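Local coordinates for protein ribose 5-phosphate isomerase RpiB (Thermoanaerobacter tengcongensis, PDB 4EGS) that probably dephosphorylates phosphotyrosine through its N-terminal phosphatase domain, the remainder of the longer protein being assigned to a sugar isomerase family, at residues A[38-43]-A[71-76]; A[119-124]-A[138-143]; A[67-72]-A[98-103]; A[43-48]-A[80-85]. All blocks are in the same frame, centred on the assembly; numbering follows the deposited sequence.

How the contacts relate
Contacts 1 and 4 hold the phosphate-binding loop that starts at C41; contact 3 adjoins it through N44, and contact 2 borders it through M119 and H123, which pack on R47. Contact 1 pairs strand 36-41 with strand 67-72, and contact 3 takes up the other side of that same edge strand, their centres about 9 Å apart. Contact 4 continues the loop from G43 and fastens it to the start of helix 83-93. Contact 2, about 12 Å from contact 1 between centres, is tied to it by T42 OG1 and H123 NE2, 2.6 Å apart, probably a hydrogen bond. A bicarbonate ion, probably from the crystallisation medium, occupies the pocket lined by C41 to R47 and D153.

Contact 1: residues A[38-43]-A[71-76]. With BCT (bicarbonate ion), chain C.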
loop_
_atom_site.group_PDB
_atom_site.type_symbol
_atom_site.label_atom_id
_atom_site.label_comp_id
_atom_site.label_asym_id
_atom_site.label_seq_id
_atom_site.Cartn_x
_atom_site.Cartn_y
_atom_site.Cartn_z
ATOM N N LEU A 38 2.146 9.675 7.485
ATOM C CA LEU A 38 2.308 10.892 8.272
ATOM C C LEU A 38 3.500 11.713 7.786
ATOM O O LEU A 38 4.649 11.309 7.954
ATOM C CB LEU A 38 2.506 10.535 9.746
ATOM C CG LEU A 38 1.853 11.396 10.831
ATOM C CD1 LEU A 38 2.601 11.225 12.145
ATOM C CD2 LEU A 38 1.771 12.865 10.441
ATOM N N PHE A 39 3.226 12.869 7.190
ATOM C CA PHE A 39 4.290 13.775 6.773
ATOM C C PHE A 39 4.703 14.674 7.935
ATOM O O PHE A 39 3.853 15.237 8.626
ATOM C CB PHE A 39 3.852 14.621 5.576
ATOM C CG PHE A 39 3.561 13.818 4.340
ATOM C CD1 PHE A 39 4.588 13.219 3.629
ATOM C CD2 PHE A 39 2.263 13.672 3.883
ATOM C CE1 PHE A 39 4.325 12.485 2.490
ATOM C CE2 PHE A 39 1.993 12.938 2.744
ATOM C CZ PHE A 39 3.025 12.344 2.047
ATOM N N VAL A 40 6.008 14.808 8.150
ATOM C CA VAL A 40 6.507 15.555 9.299
ATOM C C VAL A 40 7.318 16.790 8.918
ATOM O O VAL A 40 8.298 16.711 8.178
ATOM C CB VAL A 40 7.323 14.658 10.254
ATOM C CG1 VAL A 40 8.095 15.502 11.257
ATOM C CG2 VAL A 40 6.403 13.687 10.970
ATOM N N CYS A 41 6.880 17.931 9.440
ATOM C CA CYS A 41 7.547 19.206 9.234
ATOM C C CYS A 41 8.193 19.632 10.540
ATOM O O CYS A 41 8.213 18.874 11.511
ATOM C CB CYS A 41 6.517 20.258 8.839
ATOM S SG CYS A 41 6.832 21.097 7.293
ATOM N N THR A 42 8.716 20.853 10.567
ATOM C CA THR A 42 9.144 21.456 11.820
ATOM C C THR A 42 7.956 22.156 12.466
ATOM O O THR A 42 7.667 21.947 13.643
ATOM C CB THR A 42 10.290 22.465 11.618
ATOM O OG1 THR A 42 11.507 21.760 11.345
ATOM C CG2 THR A 42 10.480 23.310 12.867
ATOM N N GLY A 43 7.260 22.975 11.683
ATOM C CA GLY A 43 6.140 23.745 12.193
ATOM C C GLY A 43 4.802 23.406 11.561
ATOM O O GLY A 43 3.785 24.006 11.904
ATOM N N ALA A 71 2.102 16.911 10.584
ATOM C CA ALA A 71 2.444 17.320 11.942
ATOM C C ALA A 71 3.802 18.015 11.945
ATOM O O ALA A 71 4.596 17.844 11.020
ATOM C CB ALA A 71 2.462 16.119 12.878
ATOM N N GLY A 72 4.062 18.800 12.984
ATOM C CA GLY A 72 5.340 19.468 13.131
ATOM C C GLY A 72 6.035 19.065 14.416
ATOM O O GLY A 72 5.381 18.774 15.418
ATOM N N VAL A 73 7.366 19.043 14.390
ATOM C CA VAL A 73 8.143 18.674 15.570
ATOM C C VAL A 73 8.059 19.755 16.642
ATOM O O VAL A 73 8.213 19.477 17.831
ATOM C CB VAL A 73 9.625 18.391 15.228
ATOM C CG1 VAL A 73 9.733 17.287 14.188
ATOM C CG2 VAL A 73 10.316 19.651 14.742
ATOM N N PHE A 74 7.810 20.989 16.217
ATOM C CA PHE A 74 7.662 22.102 17.144
ATOM C C PHE A 74 6.700 23.137 16.571
ATOM O O PHE A 74 7.033 24.317 16.446
ATOM C CB PHE A 74 9.019 22.732 17.464
ATOM C CG PHE A 74 9.054 23.449 18.783
ATOM C CD1 PHE A 74 9.147 24.829 18.836
ATOM C CD2 PHE A 74 8.983 22.740 19.970
ATOM C CE1 PHE A 74 9.176 25.490 20.050
ATOM C CE2 PHE A 74 9.010 23.394 21.187
ATOM C CZ PHE A 74 9.107 24.771 21.226
ATOM N N ALA A 75 5.502 22.677 16.231
ATOM C CA ALA A 75 4.491 23.517 15.602
ATOM C C ALA A 75 3.666 24.302 16.616
ATOM O O ALA A 75 3.329 23.788 17.682
ATOM C CB ALA A 75 3.573 22.662 14.741
ATOM N N PRO A 76 3.344 25.562 16.286
ATOM C CA PRO A 76 2.359 26.336 17.045
ATOM C C PRO A 76 0.951 26.029 16.540
ATOM O O PRO A 76 0.642 26.299 15.379
ATOM C CB PRO A 76 2.744 27.783 16.735
ATOM C CG PRO A 76 3.370 27.724 15.385
ATOM C CD PRO A 76 4.023 26.374 15.260
HETATM C C BCT C . 8.672 24.225 7.917
HETATM O O1 BCT C . 8.828 24.129 6.550
HETATM O O2 BCT C . 9.337 23.247 8.625
HETATM O O3 BCT C . 7.364 24.415 8.315
#
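Parallel strand pairing joins residues 38-43 to 71-76 at the C-terminal end of the central sheet, where strand 36-41 opens into the phosphate-binding loop. V40 pairs with A71 and C41 with G72. The bond from C41 N to A71 O, at 2.8 Å, is practically straight (179° at the hydrogen), whereas that from A71 N to F39 O is weak. Beyond strand 67-72, V73 N donates to C41 O at 3.0 Å and F74 N to T42 O at 2.8 Å, carrying the backbone bonding into the loop.

V40 CG1, which the first torsion (chi1 167°) sets opposite the backbone N, meets V73 CG1 at 3.8 Å, the two side chains crossing at about a right angle. The other V73 methyl, CG2, lies 3.6 Å from T42 CA. A75 CB abuts G43 O.

C41 faces away from V40, toward the bound bicarbonate, which receives a 3.1 Å bond from T42 N to its O2. C41, predicted to be the nucleophile, begins the C-X5-R signature of this phosphatase family; T42 OG1 is hydrogen-bonded to H123 NE2.

The pairing belongs to a beta-alpha-beta unit: F39 and C41 pack against its helix 47-61, while on the opposite face L38 touches helix 108-112 and both L38 and V40 touch V116 of strand 115-118.

Contact 2: residues A[119-124]-A[138-143]; sequences MAFSHK and IFTIKE
K124 lays its aliphatic chain across T140 and reaches the carboxylate of E143, the two side chains coming from opposite directions. With CG anti to the backbone N (chi1 171°) and every later torsion extended, the lysine reaches from helix 121-130 to E143, beyond the end of strand 138-140. K124 NZ binds E143 OE1 at 2.7 Å through the syn lone pair, the core of a salt bridge, with a second, weak bond to OE2. On the way, K124 CG passes I138 CG2 at 4.0 Å.

E143 OE1 also accepts from T140 N at 3.2 Å, a donor lying well above the carboxylate plane. Two donors thus hold this oxygen and limit the rotation of the group. F121 meets the other oxygen: its CE1 edge is 3.5 Å from E143 OE2, with ring and carboxylate nearly perpendicular (89°), while K124 CD rests over the rim of one ring face. Such an edge approach places the slightly positive ring hydrogens near the anion.

Deeper in, M119 CE touches I141 CD1 at 3.9 Å, the bent methionine chain bringing its end back toward the isoleucine. I141 CG2 lies 3.5 Å from M119 O.

The contact ties the start of helix 121-130 to the end of strand 138-140, within the beta-alpha-beta unit that begins with strand 115-118. M119 and I141 both reach F39 of strand 36-41, and M119 also packs on R47 of helix 47-61.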
loop_
_atom_site.group_PDB
_atom_site.type_symbol
_atom_site.label_atom_id
_atom_site.label_comp_id
_atom_site.label_asym_id
_atom_site.label_seq_id
_atom_site.Cartn_x
_atom_site.Cartn_y
_atom_site.Cartn_z
ATOM N N MET A 119 10.318 15.490 6.043
ATOM C CA MET A 119 10.821 16.282 4.927
ATOM C C MET A 119 12.341 16.361 4.954
ATOM O O MET A 119 12.991 16.403 3.909
ATOM C CB MET A 119 10.226 17.690 4.954
ATOM C CG MET A 119 8.730 17.730 4.718
ATOM S SD MET A 119 8.277 16.954 3.158
ATOM C CE MET A 119 7.142 15.697 3.734
ATOM N N ALA A 120 12.903 16.381 6.158
ATOM C CA ALA A 120 14.346 16.498 6.325
ATOM C C ALA A 120 14.885 15.458 7.299
ATOM O O ALA A 120 14.135 14.875 8.081
ATOM C CB ALA A 120 14.711 17.897 6.789
ATOM N N PHE A 121 16.194 15.239 7.247
ATOM C CA PHE A 121 16.856 14.291 8.133
ATOM C C PHE A 121 16.805 14.786 9.576
ATOM O O PHE A 121 16.897 13.997 10.517
ATOM C CB PHE A 121 18.308 14.085 7.697
ATOM C CG PHE A 121 18.732 12.645 7.658
ATOM C CD1 PHE A 121 18.200 11.780 6.716
ATOM C CD2 PHE A 121 19.668 12.157 8.555
ATOM C CE1 PHE A 121 18.588 10.456 6.672
ATOM C CE2 PHE A 121 20.061 10.833 8.515
ATOM C CZ PHE A 121 19.520 9.982 7.573
ATOM N N SER A 122 16.658 16.097 9.737
ATOM C CA SER A 122 16.539 16.707 11.055
ATOM C C SER A 122 15.251 16.265 11.738
ATOM O O SER A 122 15.255 15.897 12.913
ATOM C CB SER A 122 16.566 18.231 10.942
ATOM O OG SER A 122 15.454 18.710 10.205
ATOM N N HIS A 123 14.150 16.308 10.993
ATOM C CA HIS A 123 12.856 15.895 11.517
ATOM C C HIS A 123 12.870 14.404 11.828
ATOM O O HIS A 123 12.300 13.963 12.826
ATOM C CB HIS A 123 11.742 16.207 10.516
ATOM C CG HIS A 123 11.770 17.610 9.991
ATOM N ND1 HIS A 123 11.943 17.900 8.656
ATOM C CD2 HIS A 123 11.645 18.802 10.622
ATOM C CE1 HIS A 123 11.924 19.210 8.486
ATOM N NE2 HIS A 123 11.744 19.780 9.663
ATOM N N LYS A 124 13.526 13.633 10.965
ATOM C CA LYS A 124 13.651 12.194 11.162
ATOM C C LYS A 124 14.417 11.873 12.439
ATOM O O LYS A 124 13.959 11.084 13.265
ATOM C CB LYS A 124 14.351 11.543 9.966
ATOM C CG LYS A 124 14.706 10.082 10.193
ATOM C CD LYS A 124 15.569 9.533 9.071
ATOM C CE LYS A 124 16.037 8.123 9.386
ATOM N NZ LYS A 124 16.947 7.590 8.334
ATOM N N ILE A 138 9.756 5.146 10.705
ATOM C CA ILE A 138 10.231 6.511 10.498
ATOM C C ILE A 138 11.323 6.576 9.436
ATOM O O ILE A 138 12.380 5.963 9.581
ATOM C CB ILE A 138 10.782 7.133 11.796
ATOM C CG1 ILE A 138 9.705 7.163 12.880
ATOM C CG2 ILE A 138 11.304 8.537 11.527
ATOM C CD1 ILE A 138 10.190 7.695 14.210
ATOM N N PHE A 139 11.060 7.323 8.370
ATOM C CA PHE A 139 12.044 7.523 7.315
ATOM C C PHE A 139 11.966 8.950 6.786
ATOM O O PHE A 139 11.021 9.680 7.084
ATOM C CB PHE A 139 11.824 6.531 6.169
ATOM C CG PHE A 139 11.839 5.093 6.602
ATOM C CD1 PHE A 139 10.654 4.392 6.763
ATOM C CD2 PHE A 139 13.036 4.443 6.853
ATOM C CE1 PHE A 139 10.664 3.067 7.162
ATOM C CE2 PHE A 139 13.053 3.118 7.254
ATOM C CZ PHE A 139 11.866 2.431 7.408
ATOM N N THR A 140 12.969 9.342 6.008
ATOM C CA THR A 140 12.972 10.650 5.365
ATOM C C THR A 140 12.288 10.543 4.002
ATOM O O THR A 140 12.296 9.480 3.379
ATOM C CB THR A 140 14.411 11.235 5.265
ATOM O OG1 THR A 140 14.495 12.442 6.032
ATOM C CG2 THR A 140 14.814 11.522 3.825
ATOM N N ILE A 141 11.673 11.637 3.560
ATOM C CA ILE A 141 10.903 11.656 2.320
ATOM C C ILE A 141 11.724 11.240 1.091
ATOM O O ILE A 141 11.189 10.661 0.146
ATOM C CB ILE A 141 10.252 13.045 2.089
ATOM C CG1 ILE A 141 9.208 12.986 0.971
ATOM C CG2 ILE A 141 11.307 14.109 1.820
ATOM C CD1 ILE A 141 7.821 12.626 1.453
ATOM N N LYS A 142 13.024 11.520 1.119
ATOM C CA LYS A 142 13.911 11.186 0.009
ATOM C C LYS A 142 14.469 9.771 0.141
ATOM O O LYS A 142 14.572 9.041 -0.843
ATOM C CB LYS A 142 15.061 12.194 -0.077
ATOM C CG LYS A 142 14.618 13.627 -0.336
ATOM C CD LYS A 142 14.394 13.890 -1.818
ATOM C CE LYS A 142 15.609 14.543 -2.453
ATOM N NZ LYS A 142 15.995 15.783 -1.729
ATOM N N GLU A 143 14.823 9.385 1.362
ATOM C CA GLU A 143 15.452 8.089 1.599
ATOM C C GLU A 143 14.482 6.927 1.411
ATOM O O GLU A 143 14.901 5.810 1.114
ATOM C CB GLU A 143 16.084 8.031 2.994
ATOM C CG GLU A 143 15.192 7.414 4.060
ATOM C CD GLU A 143 15.859 7.354 5.419
ATOM O OE1 GLU A 143 15.154 7.097 6.416
ATOM O OE2 GLU A 143 17.088 7.564 5.490
#

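Contact 3: residues A[67-72]-A[98-103]; sequences EAKSAG and SDHRAK
G72 N donates to K103 O at 3.0 Å, the one hydrogen bond between residues 67-72 and 98-103, and it approaches almost in line with the carbonyl (C=O to donor angle 163°). K103 O also receives a CA-H contact from A71 CA at 3.5 Å, so two neighbouring residues of the strand converge on a single acceptor.

Strand 67-72 is the outermost strand of the parallel four-stranded sheet. Its one side faces strand 36-41, and G72 N points to the other, where the connection between helices 83-93 and 108-112 passes. The touching parts run 52° apart, so this connection slants over the sheet edge and adds no further strand.

Van der Waals contact comes from S70 and H100. The H100 imidazole, swung anti to its backbone N (chi1 177°), brings its CE1 to 3.9 Å from S70 CB. The polar ends of both residues turn to other partners: S70 OG to E52 and to the backbone oxygen of S48, H100 NE2 to N44 O.

Among charged groups, K69 curls through bent chi2 and chi3 so that its NZ comes to 4.1 Å from H100 CE1 and 4.3 Å from K103 CG. A weak bond joins K69 NZ to S70 O. K69 NZ is also 4.3 Å from H100 ND1, without bonding to it, which would probably disfavour a protonated imidazole.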
loop_
_atom_site.group_PDB
_atom_site.type_symbol
_atom_site.label_atom_id
_atom_site.label_comp_id
_atom_site.label_asym_id
_atom_site.label_seq_id
_atom_site.Cartn_x
_atom_site.Cartn_y
_atom_site.Cartn_z
ATOM N N GLU A 67 -4.152 7.513 2.826
ATOM C CA GLU A 67 -4.474 8.877 3.226
ATOM C C GLU A 67 -3.266 9.538 3.874
ATOM O O GLU A 67 -2.406 8.863 4.442
ATOM C CB GLU A 67 -5.667 8.897 4.182
ATOM C CG GLU A 67 -5.335 8.483 5.605
ATOM C CD GLU A 67 -6.569 8.358 6.473
ATOM O OE1 GLU A 67 -6.492 8.702 7.672
ATOM O OE2 GLU A 67 -7.615 7.909 5.958
ATOM N N ALA A 68 -3.206 10.861 3.785
ATOM C CA ALA A 68 -2.069 11.611 4.302
ATOM C C ALA A 68 -2.461 12.503 5.471
ATOM O O ALA A 68 -3.541 13.095 5.482
ATOM C CB ALA A 68 -1.441 12.441 3.198
ATOM N N LYS A 69 -1.571 12.594 6.452
ATOM C CA LYS A 69 -1.740 13.526 7.557
ATOM C C LYS A 69 -0.421 14.243 7.826
ATOM O O LYS A 69 0.641 13.783 7.407
ATOM C CB LYS A 69 -2.237 12.804 8.811
ATOM C CG LYS A 69 -3.515 13.390 9.413
ATOM C CD LYS A 69 -3.258 14.711 10.140
ATOM C CE LYS A 69 -3.641 15.922 9.293
ATOM N NZ LYS A 69 -3.176 17.201 9.905
ATOM N N SER A 70 -0.493 15.375 8.519
ATOM C CA SER A 70 0.684 16.199 8.761
ATOM C C SER A 70 0.882 16.510 10.239
ATOM O O SER A 70 -0.047 16.394 11.037
ATOM C CB SER A 70 0.584 17.506 7.975
ATOM O OG SER A 70 0.582 17.269 6.582
ATOM N N ALA A 71 2.102 16.911 10.584
ATOM C CA ALA A 71 2.444 17.320 11.942
ATOM C C ALA A 71 3.802 18.015 11.945
ATOM O O ALA A 71 4.596 17.844 11.020
ATOM C CB ALA A 71 2.462 16.119 12.878
ATOM N N GLY A 72 4.062 18.800 12.984
ATOM C CA GLY A 72 5.340 19.468 13.131
ATOM C C GLY A 72 6.035 19.065 14.416
ATOM O O GLY A 72 5.381 18.774 15.418
ATOM N N SER A 98 -6.831 24.856 2.132
ATOM C CA SER A 98 -7.262 26.028 2.898
ATOM C C SER A 98 -7.725 25.663 4.303
ATOM O O SER A 98 -7.693 26.497 5.206
ATOM C CB SER A 98 -8.391 26.776 2.186
ATOM O OG SER A 98 -7.934 27.403 1.001
ATOM N N ASP A 99 -8.166 24.421 4.480
ATOM C CA ASP A 99 -8.704 23.982 5.764
ATOM C C ASP A 99 -7.665 23.332 6.679
ATOM O O ASP A 99 -8.020 22.752 7.705
ATOM C CB ASP A 99 -9.892 23.038 5.562
ATOM N N HIS A 100 -6.388 23.432 6.321
ATOM C CA HIS A 100 -5.331 22.887 7.169
ATOM C C HIS A 100 -5.030 23.808 8.346
ATOM O O HIS A 100 -5.109 25.031 8.233
ATOM C CB HIS A 100 -4.052 22.623 6.369
ATOM C CG HIS A 100 -2.911 22.127 7.204
ATOM N ND1 HIS A 100 -2.726 20.793 7.495
ATOM C CD2 HIS A 100 -1.903 22.790 7.820
ATOM C CE1 HIS A 100 -1.649 20.654 8.248
ATOM N NE2 HIS A 100 -1.132 21.851 8.460
ATOM N N ARG A 101 -4.694 23.205 9.479
ATOM C CA ARG A 101 -4.293 23.947 10.662
ATOM C C ARG A 101 -3.078 23.260 11.275
ATOM O O ARG A 101 -3.026 22.032 11.351
ATOM C CB ARG A 101 -5.439 24.009 11.671
ATOM C CG ARG A 101 -5.773 25.414 12.153
ATOM C CD ARG A 101 -7.039 25.955 11.502
ATOM N NE ARG A 101 -6.893 26.140 10.061
ATOM C CZ ARG A 101 -7.861 26.581 9.265
ATOM N NH1 ARG A 101 -9.051 26.883 9.768
ATOM N NH2 ARG A 101 -7.643 26.719 7.965
ATOM N N ALA A 102 -2.098 24.051 11.703
ATOM C CA ALA A 102 -0.858 23.503 12.246
ATOM C C ALA A 102 -1.100 22.681 13.508
ATOM O O ALA A 102 -1.770 23.131 14.436
ATOM C CB ALA A 102 0.145 24.616 12.518
ATOM N N LYS A 103 -0.556 21.470 13.529
ATOM C CA LYS A 103 -0.672 20.598 14.690
ATOM C C LYS A 103 0.713 20.148 15.141
ATOM O O LYS A 103 1.526 19.718 14.321
ATOM C CB LYS A 103 -1.511 19.365 14.350
ATOM C CG LYS A 103 -2.718 19.634 13.471
ATOM C CD LYS A 103 -3.900 20.158 14.265
ATOM C CE LYS A 103 -5.111 20.321 13.362
ATOM N NZ LYS A 103 -6.336 20.697 14.114
#

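Contact 4: residues A[43-48]-A[80-85]; sequences GNTCRS and PASSEA
T45 O is the point where residues 43-48 and 80-85 pack closely. S82 N donates to T45 O at 3.1 Å, from above the carbonyl plane. A81 CA makes a CA-H contact with T45 O at 3.2 Å. T45 CG2, anti to the backbone N, sits 3.9 Å from S82 CB. Beneath this, C46 SG is 3.5 Å from S82 OG. With chi1 at 61°, that hydroxyl turns toward its own helix, where it accepts a weak N-cap bond from A85 N, and is also weakly hydrogen-bonded with Y162 OH. On the buried side A85 CB is a looser neighbour, 4.3 Å from C46 O.

The outer side is looser. T45 OG1 comes no nearer than 3.5 Å to P80 O, and P80, whose CB points away from the loop, is exposed.

T45 and C46 belong to the P-loop whose residues line the bicarbonate pocket, so the bond to T45 O ties the back of that loop to the start of helix 83-93. Next to it the loop runs into helix 47-61, whose P49 packs on A81 and whose M50 packs on A85; Y162 of helix 159-179 closes over C46 and A85.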
loop_
_atom_site.group_PDB
_atom_site.type_symbol
_atom_site.label_atom_id
_atom_site.label_comp_id
_atom_site.label_asym_id
_atom_site.label_seq_id
_atom_site.Cartn_x
_atom_site.Cartn_y
_atom_site.Cartn_z
ATOM N N GLY A 43 7.260 22.975 11.683
ATOM C CA GLY A 43 6.140 23.745 12.193
ATOM C C GLY A 43 4.802 23.406 11.561
ATOM O O GLY A 43 3.785 24.006 11.904
ATOM N N ASN A 44 4.807 22.446 10.638
ATOM C CA ASN A 44 3.589 21.998 9.964
ATOM C C ASN A 44 2.801 23.140 9.317
ATOM O O ASN A 44 1.595 23.276 9.522
ATOM C CB ASN A 44 2.699 21.207 10.929
ATOM C CG ASN A 44 1.618 20.426 10.213
ATOM O OD1 ASN A 44 1.722 20.169 9.015
ATOM N ND2 ASN A 44 0.570 20.053 10.940
ATOM N N THR A 45 3.497 23.961 8.537
ATOM C CA THR A 45 2.881 25.115 7.894
ATOM C C THR A 45 3.126 25.119 6.384
ATOM O O THR A 45 2.249 25.491 5.604
ATOM C CB THR A 45 3.366 26.444 8.541
ATOM O OG1 THR A 45 2.502 26.790 9.631
ATOM C CG2 THR A 45 3.363 27.587 7.541
ATOM N N CYS A 46 4.310 24.679 5.972
ATOM C CA CYS A 46 4.688 24.750 4.564
ATOM C C CYS A 46 4.713 23.398 3.843
ATOM O O CYS A 46 3.773 23.065 3.124
ATOM C CB CYS A 46 6.023 25.484 4.403
ATOM S SG CYS A 46 5.958 27.227 4.905
ATOM N N ARG A 47 5.776 22.621 4.035
ATOM C CA ARG A 47 5.972 21.395 3.259
ATOM C C ARG A 47 4.965 20.290 3.583
ATOM O O ARG A 47 4.333 19.738 2.683
ATOM C CB ARG A 47 7.384 20.840 3.448
ATOM C CG ARG A 47 8.473 21.870 3.636
ATOM C CD ARG A 47 9.270 21.519 4.877
ATOM N NE ARG A 47 10.688 21.835 4.761
ATOM C CZ ARG A 47 11.500 21.978 5.801
ATOM N NH1 ARG A 47 11.030 21.852 7.034
ATOM N NH2 ARG A 47 12.782 22.259 5.611
ATOM N N SER A 48 4.845 19.954 4.864
ATOM C CA SER A 48 3.927 18.899 5.297
ATOM C C SER A 48 2.469 19.101 4.859
ATOM O O SER A 48 1.838 18.150 4.404
ATOM C CB SER A 48 4.018 18.657 6.810
ATOM O OG SER A 48 5.154 17.875 7.130
ATOM N N PRO A 80 -2.730 28.267 10.097
ATOM C CA PRO A 80 -3.046 27.707 8.782
ATOM C C PRO A 80 -1.766 27.417 8.013
ATOM O O PRO A 80 -0.686 27.798 8.463
ATOM C CB PRO A 80 -3.806 28.845 8.103
ATOM C CG PRO A 80 -3.243 30.077 8.722
ATOM C CD PRO A 80 -2.986 29.716 10.158
ATOM N N ALA A 81 -1.884 26.744 6.875
ATOM C CA ALA A 81 -0.752 26.602 5.973
ATOM C C ALA A 81 -0.443 27.983 5.417
ATOM O O ALA A 81 -1.341 28.818 5.302
ATOM C CB ALA A 81 -1.082 25.635 4.851
ATOM N N SER A 82 0.820 28.232 5.085
ATOM C CA SER A 82 1.221 29.539 4.573
ATOM C C SER A 82 0.441 29.892 3.311
ATOM O O SER A 82 0.093 29.015 2.520
ATOM C CB SER A 82 2.728 29.591 4.308
ATOM O OG SER A 82 3.116 28.638 3.335
ATOM N N SER A 83 0.157 31.179 3.141
ATOM C CA SER A 83 -0.645 31.648 2.019
ATOM C C SER A 83 0.028 31.361 0.681
ATOM O O SER A 83 -0.647 31.147 -0.325
ATOM C CB SER A 83 -0.938 33.142 2.157
ATOM O OG SER A 83 0.261 33.893 2.234
ATOM N N GLU A 84 1.358 31.358 0.673
ATOM C CA GLU A 84 2.105 31.011 -0.530
ATOM C C GLU A 84 1.887 29.547 -0.885
ATOM O O GLU A 84 1.620 29.212 -2.038
ATOM C CB GLU A 84 3.598 31.287 -0.352
ATOM C CG GLU A 84 3.991 32.751 -0.444
ATOM C CD GLU A 84 3.877 33.475 0.882
ATOM O OE1 GLU A 84 4.122 34.699 0.914
ATOM O OE2 GLU A 84 3.551 32.821 1.894
ATOM N N ALA A 85 2.004 28.679 0.117
ATOM C CA ALA A 85 1.763 27.253 -0.065
ATOM C C ALA A 85 0.335 27.015 -0.536
ATOM O O ALA A 85 0.084 26.174 -1.397
ATOM C CB ALA A 85 2.022 26.504 1.230
#